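Local coordinates for protein homoserine dehydrogenase (Staphylococcus aureus M1064, PDB 4PG7) that catalyses the NAD(P)-dependent interconversion of aspartate semialdehyde and homoserine in the aspartate pathway of amino-acid biosynthesis, at residues K244-S249 with K439-E444; T286-D289 with L294-V297. All blocks are in the same frame, centred on the assembly; numbering follows the deposited sequence.

Contact 1 (K244-S249 with K439-E444); sequences KRRGIS and KVYPVE. With LYS (lysine), chain K.
Arg246 reaches across to segment 439-444 of strand 436-444 and spends its guanidinium on the backbone there. NH1 donates to the carbonyl O of Val440 at 3.0 Å. The bond is bent, with an N-H...O angle of 144°. Val440 O lies in the guanidinium plane, while the donor is tilted from the carbonyl plane. A water in the same guanidinium plane accepts from Arg246 NH2 at 2.7 Å and from Val440 N at 3.1 Å. The guanidinium thus meets Val440 O directly and Val440 N through the water; two in-plane partners at its edge should restrict its rotation. CG anti to the backbone N (chi1 167°) carries the chain out toward 439-444, and the bend at chi3 turns the guanidinium edge to Val440 O.

The same NH1 stands at the edge of the Tyr441 ring, not over a face, 3.5 Å from CD1. The guanidinium and ring planes are 57° apart. Lys439 NZ donates to Tyr441 OH at 3.1 Å and also forms a salt bridge with Asp255.

A bound lysine lies in this pocket. Its NZ sits over one face of the Arg246 guanidinium, offset toward the rim, 3.5 Å from NE. The extended Lys439 chain runs beside the ligand, with CD 3.5 Å from the ligand CD. Gly250, Thr252 and Asp438 complete the pocket.

Strands 244-245 and 436-444 pair, both parallel, with successive parts of one edge of strand 278-289; antiparallel strand 264-275 takes its other edge. Arg246 packs on Pro285 of 278-289, and strand 375-382 flanks 436-444 on the other side.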
ATOM      1  N   LYS A 244     -14.723 -19.990  -5.056  1.00 33.51           N
ATOM      2  CA  LYS A 244     -14.497 -20.794  -6.248  1.00 35.97           C
ATOM      3  C   LYS A 244     -13.012 -20.782  -6.534  1.00 35.00           C
ATOM      4  O   LYS A 244     -12.436 -19.715  -6.720  1.00 33.37           O
ATOM      5  CB  LYS A 244     -15.291 -20.229  -7.436  1.00 39.30           C
ATOM      6  CG  LYS A 244     -16.804 -20.321  -7.243  1.00 43.31           C
ATOM      7  CD  LYS A 244     -17.556 -19.723  -8.426  1.00 49.98           C
ATOM      8  CE  LYS A 244     -19.054 -20.000  -8.356  1.00 54.37           C
ATOM      9  NZ  LYS A 244     -19.691 -19.386  -7.154  1.00 57.06           N
ATOM     10  N   ARG A 245     -12.399 -21.962  -6.584  1.00 33.15           N
ATOM     11  CA  ARG A 245     -10.945 -22.056  -6.593  1.00 34.97           C
ATOM     12  C   ARG A 245     -10.397 -22.952  -7.692  1.00 33.22           C
ATOM     13  O   ARG A 245     -10.913 -24.034  -7.927  1.00 32.93           O
ATOM     14  CB  ARG A 245     -10.493 -22.600  -5.255  1.00 35.20           C
ATOM     15  CG  ARG A 245      -8.997 -22.783  -5.120  1.00 36.46           C
ATOM     16  CD  ARG A 245      -8.658 -23.324  -3.746  1.00 37.20           C
ATOM     17  NE  ARG A 245      -9.414 -24.536  -3.448  1.00 39.54           N
ATOM     18  CZ  ARG A 245      -9.151 -25.748  -3.926  1.00 41.05           C
ATOM     19  NH1 ARG A 245      -8.141 -25.968  -4.747  1.00 42.51           N
ATOM     20  NH2 ARG A 245      -9.920 -26.763  -3.574  1.00 45.11           N
ATOM     21  N   ARG A 246      -9.367 -22.462  -8.373  1.00 31.32           N
ATOM     22  CA  ARG A 246      -8.568 -23.248  -9.299  1.00 29.31           C
ATOM     23  C   ARG A 246      -7.118 -22.797  -9.143  1.00 27.75           C
ATOM     24  O   ARG A 246      -6.839 -21.597  -9.059  1.00 27.18           O
ATOM     25  CB  ARG A 246      -9.038 -23.034 -10.746  1.00 29.45           C
ATOM     26  CG  ARG A 246      -8.066 -23.563 -11.807  1.00 29.90           C
ATOM     27  CD  ARG A 246      -8.427 -23.100 -13.213  1.00 30.10           C
ATOM     28  NE  ARG A 246      -9.611 -23.768 -13.727  1.00 31.41           N
ATOM     29  CZ  ARG A 246     -10.373 -23.340 -14.736  1.00 31.96           C
ATOM     30  NH1 ARG A 246     -10.131 -22.196 -15.373  1.00 29.96           N
ATOM     31  NH2 ARG A 246     -11.426 -24.065 -15.090  1.00 34.57           N
ATOM     32  N   GLY A 247      -6.196 -23.747  -9.129  1.00 27.46           N
ATOM     33  CA  GLY A 247      -4.783 -23.465  -8.944  1.00 28.04           C
ATOM     34  C   GLY A 247      -4.094 -23.194 -10.256  1.00 28.02           C
ATOM     35  O   GLY A 247      -4.760 -22.977 -11.259  1.00 27.18           O
ATOM     36  N   ILE A 248      -2.761 -23.252 -10.232  1.00 29.58           N
ATOM     37  CA  ILE A 248      -1.942 -22.944 -11.399  1.00 29.57           C
ATOM     38  C   ILE A 248      -1.355 -24.163 -12.092  1.00 29.29           C
ATOM     39  O   ILE A 248      -0.673 -24.018 -13.103  1.00 28.75           O
ATOM     40  CB  ILE A 248      -0.771 -21.971 -11.059  1.00 29.48           C
ATOM     41  CG1 ILE A 248       0.181 -22.556 -10.020  1.00 28.72           C
ATOM     42  CG2 ILE A 248      -1.306 -20.627 -10.583  1.00 28.61           C
ATOM     43  CD1 ILE A 248       1.554 -21.920 -10.073  1.00 28.89           C
ATOM     44  N   SER A 249      -1.631 -25.370 -11.601  1.00 30.08           N
ATOM     45  CA  SER A 249      -0.937 -26.548 -12.143  1.00 32.21           C
ATOM     46  C   SER A 249      -1.314 -26.853 -13.595  1.00 31.81           C
ATOM     47  O   SER A 249      -0.553 -27.512 -14.317  1.00 32.81           O
ATOM     48  CB  SER A 249      -1.145 -27.782 -11.253  1.00 35.71           C
ATOM     49  OG  SER A 249      -2.459 -28.286 -11.375  1.00 38.57           O
ATOM     50  N   LYS A 439     -10.424 -24.638 -21.789  1.00 30.76           N
ATOM     51  CA  LYS A 439     -10.627 -23.934 -20.560  1.00 29.14           C
ATOM     52  C   LYS A 439     -10.923 -22.467 -20.796  1.00 26.18           C
ATOM     53  O   LYS A 439     -10.749 -21.950 -21.900  1.00 23.59           O
ATOM     54  CB  LYS A 439      -9.381 -24.046 -19.710  1.00 29.64           C
ATOM     55  CG  LYS A 439      -8.161 -23.431 -20.342  1.00 30.40           C
ATOM     56  CD  LYS A 439      -6.921 -24.029 -19.701  1.00 32.40           C
ATOM     57  CE  LYS A 439      -5.652 -23.532 -20.356  1.00 31.63           C
ATOM     58  NZ  LYS A 439      -4.491 -24.269 -19.773  1.00 31.97           N
ATOM     59  N   VAL A 440     -11.338 -21.824 -19.722  1.00 24.76           N
ATOM     60  CA  VAL A 440     -11.695 -20.421 -19.728  1.00 25.22           C
ATOM     61  C   VAL A 440     -11.046 -19.812 -18.511  1.00 25.18           C
ATOM     62  O   VAL A 440     -11.197 -20.317 -17.395  1.00 26.64           O
ATOM     63  CB  VAL A 440     -13.234 -20.225 -19.666  1.00 25.32           C
ATOM     64  CG1 VAL A 440     -13.600 -18.752 -19.587  1.00 26.57           C
ATOM     65  CG2 VAL A 440     -13.909 -20.849 -20.875  1.00 25.18           C
ATOM     66  N   TYR A 441     -10.317 -18.724 -18.729  1.00 25.73           N
ATOM     67  CA  TYR A 441      -9.779 -17.924 -17.633  1.00 25.85           C
ATOM     68  C   TYR A 441     -10.438 -16.543 -17.675  1.00 25.54           C
ATOM     69  O   TYR A 441     -10.683 -16.012 -18.756  1.00 24.60           O
ATOM     70  CB  TYR A 441      -8.285 -17.734 -17.779  1.00 24.64           C
ATOM     71  CG  TYR A 441      -7.411 -18.957 -17.705  1.00 24.67           C
ATOM     72  CD1 TYR A 441      -7.810 -20.115 -17.067  1.00 25.94           C
ATOM     73  CD2 TYR A 441      -6.121 -18.917 -18.215  1.00 25.86           C
ATOM     74  CE1 TYR A 441      -6.973 -21.219 -16.994  1.00 24.89           C
ATOM     75  CE2 TYR A 441      -5.277 -20.015 -18.135  1.00 25.00           C
ATOM     76  CZ  TYR A 441      -5.697 -21.148 -17.511  1.00 24.44           C
ATOM     77  OH  TYR A 441      -4.835 -22.230 -17.419  1.00 26.16           O
ATOM     78  N   PRO A 442     -10.706 -15.945 -16.505  1.00 25.51           N
ATOM     79  CA  PRO A 442     -11.148 -14.546 -16.510  1.00 25.86           C
ATOM     80  C   PRO A 442     -10.042 -13.632 -16.984  1.00 24.41           C
ATOM     81  O   PRO A 442      -8.862 -13.994 -16.929  1.00 22.91           O
ATOM     82  CB  PRO A 442     -11.489 -14.244 -15.034  1.00 26.59           C
ATOM     83  CG  PRO A 442     -10.855 -15.316 -14.255  1.00 27.51           C
ATOM     84  CD  PRO A 442     -10.632 -16.507 -15.150  1.00 27.05           C
ATOM     85  N   VAL A 443     -10.439 -12.460 -17.467  1.00 23.93           N
ATOM     86  CA  VAL A 443      -9.523 -11.441 -17.942  1.00 24.38           C
ATOM     87  C   VAL A 443      -9.840 -10.172 -17.192  1.00 27.64           C
ATOM     88  O   VAL A 443     -11.013  -9.758 -17.136  1.00 27.98           O
ATOM     89  CB  VAL A 443      -9.663 -11.206 -19.458  1.00 24.06           C
ATOM     90  CG1 VAL A 443      -8.755 -10.093 -19.920  1.00 25.02           C
ATOM     91  CG2 VAL A 443      -9.389 -12.491 -20.233  1.00 23.44           C
ATOM     92  N   GLU A 444      -8.813  -9.578 -16.583  1.00 28.01           N
ATOM     93  CA  GLU A 444      -8.960  -8.353 -15.803  1.00 31.84           C
ATOM     94  C   GLU A 444      -8.072  -7.236 -16.323  1.00 36.91           C
ATOM     95  O   GLU A 444      -7.117  -7.460 -17.087  1.00 33.77           O
ATOM     96  CB  GLU A 444      -8.614  -8.593 -14.340  1.00 30.23           C
ATOM     97  CG  GLU A 444      -9.642  -9.408 -13.579  1.00 31.66           C
ATOM     98  CD  GLU A 444     -10.923  -8.650 -13.252  1.00 32.94           C
ATOM     99  OE1 GLU A 444     -11.053  -7.470 -13.613  1.00 34.25           O
ATOM    100  OE2 GLU A 444     -11.807  -9.267 -12.629  1.00 37.40           O
TER
HETATM  101  N   LYS K 509      -2.868 -28.607 -20.247  1.00 56.65           N
HETATM  102  CA  LYS K 509      -4.137 -28.737 -19.454  1.00 59.62           C
HETATM  103  C   LYS K 509      -5.372 -28.866 -20.341  1.00 60.06           C
HETATM  104  O   LYS K 509      -6.486 -28.482 -19.937  1.00 53.74           O
HETATM  105  CB  LYS K 509      -4.304 -27.538 -18.519  1.00 54.84           C
HETATM  106  CG  LYS K 509      -5.349 -27.740 -17.440  1.00 58.66           C
HETATM  107  CD  LYS K 509      -6.349 -26.598 -17.376  1.00 55.09           C
HETATM  108  CE  LYS K 509      -7.439 -26.933 -16.382  1.00 54.44           C
HETATM  109  NZ  LYS K 509      -8.473 -25.871 -16.263  1.00 55.14           N
HETATM  110  OXT LYS K 509      -5.274 -29.376 -21.467  1.00 63.48           O
HETATM  111  O   HOH W   1     -12.607 -23.535 -17.513  1.00 30.16           O

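Contact 2 (T286-D289 with L294-V297); sequences TLID and LAAV
Ile288 faces Ala295 where the chain turns back after strand 278-289, and the contact joins the end of that strand to the loop leading to strand 302-308. This is local packing in the mixed sheet of the homoserine dehydrogenase fold. The CB of Ile288 points toward the loop and branches there. CG2 does the touching. It is anti to the backbone N, which sends it toward the loop. It lies 3.8 Å from the backbone N of Ala295 and 3.9 Å from Ala295 CB. Leu294 CB is a looser neighbour, 4.4 Å from Ile288 CG2. The other branch starts with CG1 anti to the carbonyl carbon (chi1 -59°). CG1 and CD1 make no contact within 4.5 Å of 294-297. The terminal CD1 packs on Glu444 of strand 436-444. The two branches of one side chain therefore serve the loop and the neighbouring strand.

Leu294 carries the apolar surface onward. Its side chain packs on Met175 and Ile177 of strand 171-177 and on Ala303 and Tyr305 of strand 302-308. The backbone of the loop has its own tie, from Val297 N to Leu294 O at 3.2 Å. Ala295 O accepts from Lys265 NZ. Asp289 turns its CB away from the loop, and its OD2 accepts from the backbone N of Lys291. Its backbone still takes part in the contact: Asp289 O comes to 3.3 Å from the methyl CB of Ala295.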
ATOM      1  N   THR A 286      -5.765 -15.929 -14.123  1.00 24.07           N
ATOM      2  CA  THR A 286      -6.452 -14.764 -14.647  1.00 23.52           C
ATOM      3  C   THR A 286      -5.500 -14.006 -15.555  1.00 22.75           C
ATOM      4  O   THR A 286      -4.333 -13.806 -15.208  1.00 23.28           O
ATOM      5  CB  THR A 286      -6.885 -13.866 -13.470  1.00 24.04           C
ATOM      6  OG1 THR A 286      -7.760 -14.604 -12.620  1.00 24.83           O
ATOM      7  CG2 THR A 286      -7.573 -12.626 -13.924  1.00 24.04           C
ATOM      8  N   LEU A 287      -5.957 -13.608 -16.736  1.00 21.88           N
ATOM      9  CA  LEU A 287      -5.145 -12.763 -17.594  1.00 22.53           C
ATOM     10  C   LEU A 287      -5.313 -11.346 -17.086  1.00 24.69           C
ATOM     11  O   LEU A 287      -6.440 -10.914 -16.790  1.00 25.33           O
ATOM     12  CB  LEU A 287      -5.550 -12.839 -19.046  1.00 23.37           C
ATOM     13  CG  LEU A 287      -4.943 -13.949 -19.898  1.00 24.48           C
ATOM     14  CD1 LEU A 287      -5.409 -15.308 -19.399  1.00 24.38           C
ATOM     15  CD2 LEU A 287      -5.322 -13.725 -21.342  1.00 26.12           C
ATOM     16  N   ILE A 288      -4.195 -10.644 -16.958  1.00 25.27           N
ATOM     17  CA  ILE A 288      -4.161  -9.284 -16.469  1.00 25.83           C
ATOM     18  C   ILE A 288      -3.488  -8.439 -17.526  1.00 24.42           C
ATOM     19  O   ILE A 288      -2.367  -8.738 -17.961  1.00 23.71           O
ATOM     20  CB  ILE A 288      -3.293  -9.143 -15.184  1.00 29.51           C
ATOM     21  CG1 ILE A 288      -3.819 -10.029 -14.066  1.00 32.18           C
ATOM     22  CG2 ILE A 288      -3.275  -7.682 -14.706  1.00 31.10           C
ATOM     23  CD1 ILE A 288      -5.178  -9.585 -13.544  1.00 35.17           C
ATOM     24  N   ASP A 289      -4.149  -7.369 -17.915  1.00 24.28           N
ATOM     25  CA  ASP A 289      -3.597  -6.440 -18.878  1.00 26.35           C
ATOM     26  C   ASP A 289      -2.231  -5.984 -18.405  1.00 26.32           C
ATOM     27  O   ASP A 289      -2.077  -5.597 -17.248  1.00 23.65           O
ATOM     28  CB  ASP A 289      -4.528  -5.247 -19.067  1.00 28.39           C
ATOM     29  CG  ASP A 289      -4.051  -4.304 -20.169  1.00 30.60           C
ATOM     30  OD1 ASP A 289      -4.648  -4.283 -21.237  1.00 34.95           O
ATOM     31  OD2 ASP A 289      -3.071  -3.599 -19.986  1.00 32.20           O
ATOM     32  N   LEU A 294      -1.154  -4.569 -11.190  1.00 27.91           N
ATOM     33  CA  LEU A 294      -0.939  -5.954 -10.788  1.00 27.54           C
ATOM     34  C   LEU A 294      -0.076  -6.747 -11.729  1.00 27.39           C
ATOM     35  O   LEU A 294       0.568  -7.711 -11.304  1.00 30.59           O
ATOM     36  CB  LEU A 294      -2.249  -6.711 -10.587  1.00 28.02           C
ATOM     37  CG  LEU A 294      -2.983  -6.508  -9.285  1.00 28.27           C
ATOM     38  CD1 LEU A 294      -4.285  -7.293  -9.325  1.00 29.49           C
ATOM     39  CD2 LEU A 294      -2.161  -6.911  -8.078  1.00 27.63           C
ATOM     40  N   ALA A 295      -0.076  -6.384 -13.011  1.00 26.40           N
ATOM     41  CA  ALA A 295       0.664  -7.134 -13.981  1.00 26.54           C
ATOM     42  C   ALA A 295       2.157  -7.132 -13.650  1.00 27.24           C
ATOM     43  O   ALA A 295       2.865  -8.059 -14.030  1.00 28.33           O
ATOM     44  CB  ALA A 295       0.435  -6.597 -15.387  1.00 26.30           C
ATOM     45  N   ALA A 296       2.634  -6.089 -12.976  1.00 27.63           N
ATOM     46  CA  ALA A 296       4.074  -5.904 -12.745  1.00 27.03           C
ATOM     47  C   ALA A 296       4.574  -6.590 -11.468  1.00 24.36           C
ATOM     48  O   ALA A 296       5.766  -6.621 -11.230  1.00 23.62           O
ATOM     49  CB  ALA A 296       4.400  -4.424 -12.670  1.00 29.18           C
ATOM     50  N   VAL A 297       3.673  -7.184 -10.696  1.00 23.25           N
ATOM     51  CA  VAL A 297       4.010  -7.818  -9.434  1.00 24.43           C
ATOM     52  C   VAL A 297       4.571  -9.230  -9.687  1.00 24.84           C
ATOM     53  O   VAL A 297       3.834 -10.149 -10.074  1.00 25.36           O
ATOM     54  CB  VAL A 297       2.776  -7.879  -8.530  1.00 24.30           C
ATOM     55  CG1 VAL A 297       3.086  -8.570  -7.216  1.00 23.43           C
ATOM     56  CG2 VAL A 297       2.264  -6.464  -8.269  1.00 26.61           C
TER

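How the contacts relate
The centres of the two contacts are 13 Å apart, on the same side of the chain's centre. Along the chain, 244-249 comes first, then 286-289 and 294-297, and 439-444 comes last. Contact 1 joins parts 190 residues apart and spans two sequence families. Contact 2 is local. Strand 278-289 links them within one mixed sheet. Probable backbone hydrogen bonds join Glu444 N to Leu287 O at 2.7 Å and Leu287 N to Pro442 O at 2.9 Å. The strand from the C-terminal family region is thereby added to the sheet of the homoserine dehydrogenase region, next to the lysine pocket.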